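Local coordinates for protein Bug27 (Bordetella pertussis, PDB 2QPQ) that probably serves as a periplasmic solute-binding protein of the Bug family, capturing small ligands in a Venus flytrap fold for transport, at residues Arg27-Tyr32 with Asp248-Val253. Residues are numbered along the deposited sequence; the frame is centred on the assembly and turned at random.
Sequences RLIGNY and DGIAKV
A chi1 of 174° in Val253 puts CG1 trans to the backbone nitrogen and CG2 alongside it, which brings both methyls against the first side-chain carbon of Tyr32: CG2 lies 3.6 Å from Tyr32 CB, and CG1 is almost as near. CG1 also reaches obliquely to the ring, 3.9 Å from Tyr32 CD2. With chi1 of Tyr32 at -65°, CB is left against the valine while the phenol leads away from the helix containing Val253. Within its own helix the ring carries Asn31 OD1 over the centre of one face, and Leu28 CD1 meets its edge in plane. One turn earlier on each helix, Ile29 and Ile250 meet through their branches. Ile29 CG2 touches Ile250 CG2 at 4.1 Å, and Ile29 CD1 packs on the same methyl. Val253 CG1 comes within 4.3 Å of Ile29 CA, linking the two pairs. The contact is wholly apolar and the helices cross steeply, the segment axes passing 9.7 Å apart at 104°. The backbones come nearest at Tyr32 and Val253, whose CA atoms are 6.3 Å apart. At so steep an angle the two segments share a small patch, burying 216 Å² in all. Leu33, the next residue of helix 21-35, also touches Ile250 and Val253. On the sheet side, Ile29 and Ile250 both rest on Val99 of strand 93-109 and Leu232 of strand 227-235, whereas Tyr32 leans on Asp258 and Val259 of helix 257-266; the contact thus joins helices 21-35 and 240-254 over the mixed sheet.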
# COMPACT_ATOMS: atom_id res chain seq x y z
N ARG A 27 -3.50 2.79 14.19
CA ARG A 27 -3.83 3.63 15.35
C ARG A 27 -5.35 3.84 15.49
O ARG A 27 -5.86 3.90 16.63
CB ARG A 27 -3.05 4.98 15.29
CG ARG A 27 -1.58 4.73 15.47
CD ARG A 27 -0.74 5.97 15.46
NE ARG A 27 0.68 5.59 15.64
CZ ARG A 27 1.26 5.36 16.81
NH1 ARG A 27 0.56 5.49 17.94
NH2 ARG A 27 2.55 5.03 16.84
N LEU A 28 -6.05 3.91 14.35
CA LEU A 28 -7.52 4.03 14.34
C LEU A 28 -8.14 2.75 14.94
O LEU A 28 -8.98 2.81 15.86
CB LEU A 28 -8.05 4.34 12.93
CG LEU A 28 -9.54 4.56 12.56
CD1 LEU A 28 -10.09 5.79 13.24
CD2 LEU A 28 -9.71 4.70 11.07
N ILE A 29 -7.71 1.59 14.43
CA ILE A 29 -8.11 0.29 14.98
C ILE A 29 -7.78 0.18 16.47
O ILE A 29 -8.65 -0.18 17.28
CB ILE A 29 -7.48 -0.92 14.18
CG1 ILE A 29 -8.06 -1.01 12.77
CG2 ILE A 29 -7.72 -2.29 14.88
CD1 ILE A 29 -7.12 -1.79 11.79
N GLY A 30 -6.55 0.52 16.83
CA GLY A 30 -6.06 0.35 18.20
C GLY A 30 -6.88 1.11 19.22
O GLY A 30 -7.16 0.59 20.31
N ASN A 31 -7.25 2.34 18.85
CA ASN A 31 -8.15 3.24 19.56
C ASN A 31 -9.51 2.64 19.91
O ASN A 31 -9.94 2.70 21.05
CB ASN A 31 -8.34 4.56 18.77
CG ASN A 31 -9.29 5.57 19.48
OD1 ASN A 31 -10.40 5.87 18.99
ND2 ASN A 31 -8.84 6.10 20.63
N TYR A 32 -10.21 2.11 18.92
CA TYR A 32 -11.53 1.51 19.13
C TYR A 32 -11.50 0.09 19.69
O TYR A 32 -12.45 -0.34 20.33
CB TYR A 32 -12.33 1.54 17.84
CG TYR A 32 -12.66 2.94 17.39
CD1 TYR A 32 -13.59 3.71 18.07
CD2 TYR A 32 -12.02 3.50 16.28
CE1 TYR A 32 -13.89 5.01 17.67
CE2 TYR A 32 -12.32 4.79 15.86
CZ TYR A 32 -13.26 5.54 16.57
OH TYR A 32 -13.55 6.83 16.16
N ASP A 248 -13.32 -10.67 14.05
CA ASP A 248 -14.68 -10.24 14.41
C ASP A 248 -14.60 -8.84 15.07
O ASP A 248 -15.33 -7.91 14.72
CB ASP A 248 -15.36 -11.31 15.33
CG ASP A 248 -15.81 -12.55 14.57
OD1 ASP A 248 -15.77 -12.54 13.31
OD2 ASP A 248 -16.21 -13.57 15.23
N GLY A 249 -13.64 -8.70 15.98
CA GLY A 249 -13.45 -7.46 16.73
C GLY A 249 -13.07 -6.30 15.83
O GLY A 249 -13.65 -5.21 15.92
N ILE A 250 -12.11 -6.55 14.94
CA ILE A 250 -11.63 -5.51 14.04
C ILE A 250 -12.69 -5.13 13.01
O ILE A 250 -12.83 -3.97 12.69
CB ILE A 250 -10.28 -5.89 13.36
CG1 ILE A 250 -9.18 -6.11 14.45
CG2 ILE A 250 -9.82 -4.81 12.43
CD1 ILE A 250 -8.03 -6.99 14.06
N ALA A 251 -13.44 -6.11 12.52
CA ALA A 251 -14.49 -5.86 11.53
C ALA A 251 -15.58 -4.98 12.15
O ALA A 251 -16.12 -4.10 11.48
CB ALA A 251 -15.08 -7.17 11.01
N LYS A 252 -15.86 -5.20 13.44
CA LYS A 252 -16.79 -4.35 14.17
C LYS A 252 -16.33 -2.88 14.24
O LYS A 252 -17.14 -1.97 14.04
CB LYS A 252 -17.08 -4.91 15.58
CG LYS A 252 -18.23 -5.93 15.55
CD LYS A 252 -18.20 -6.89 16.73
CE LYS A 252 -19.22 -8.05 16.57
NZ LYS A 252 -18.95 -9.24 17.49
N VAL A 253 -15.05 -2.66 14.49
CA VAL A 253 -14.45 -1.32 14.38
C VAL A 253 -14.62 -0.72 12.99
O VAL A 253 -15.03 0.43 12.86
CB VAL A 253 -12.94 -1.30 14.76
CG1 VAL A 253 -12.35 0.09 14.49
CG2 VAL A 253 -12.76 -1.66 16.21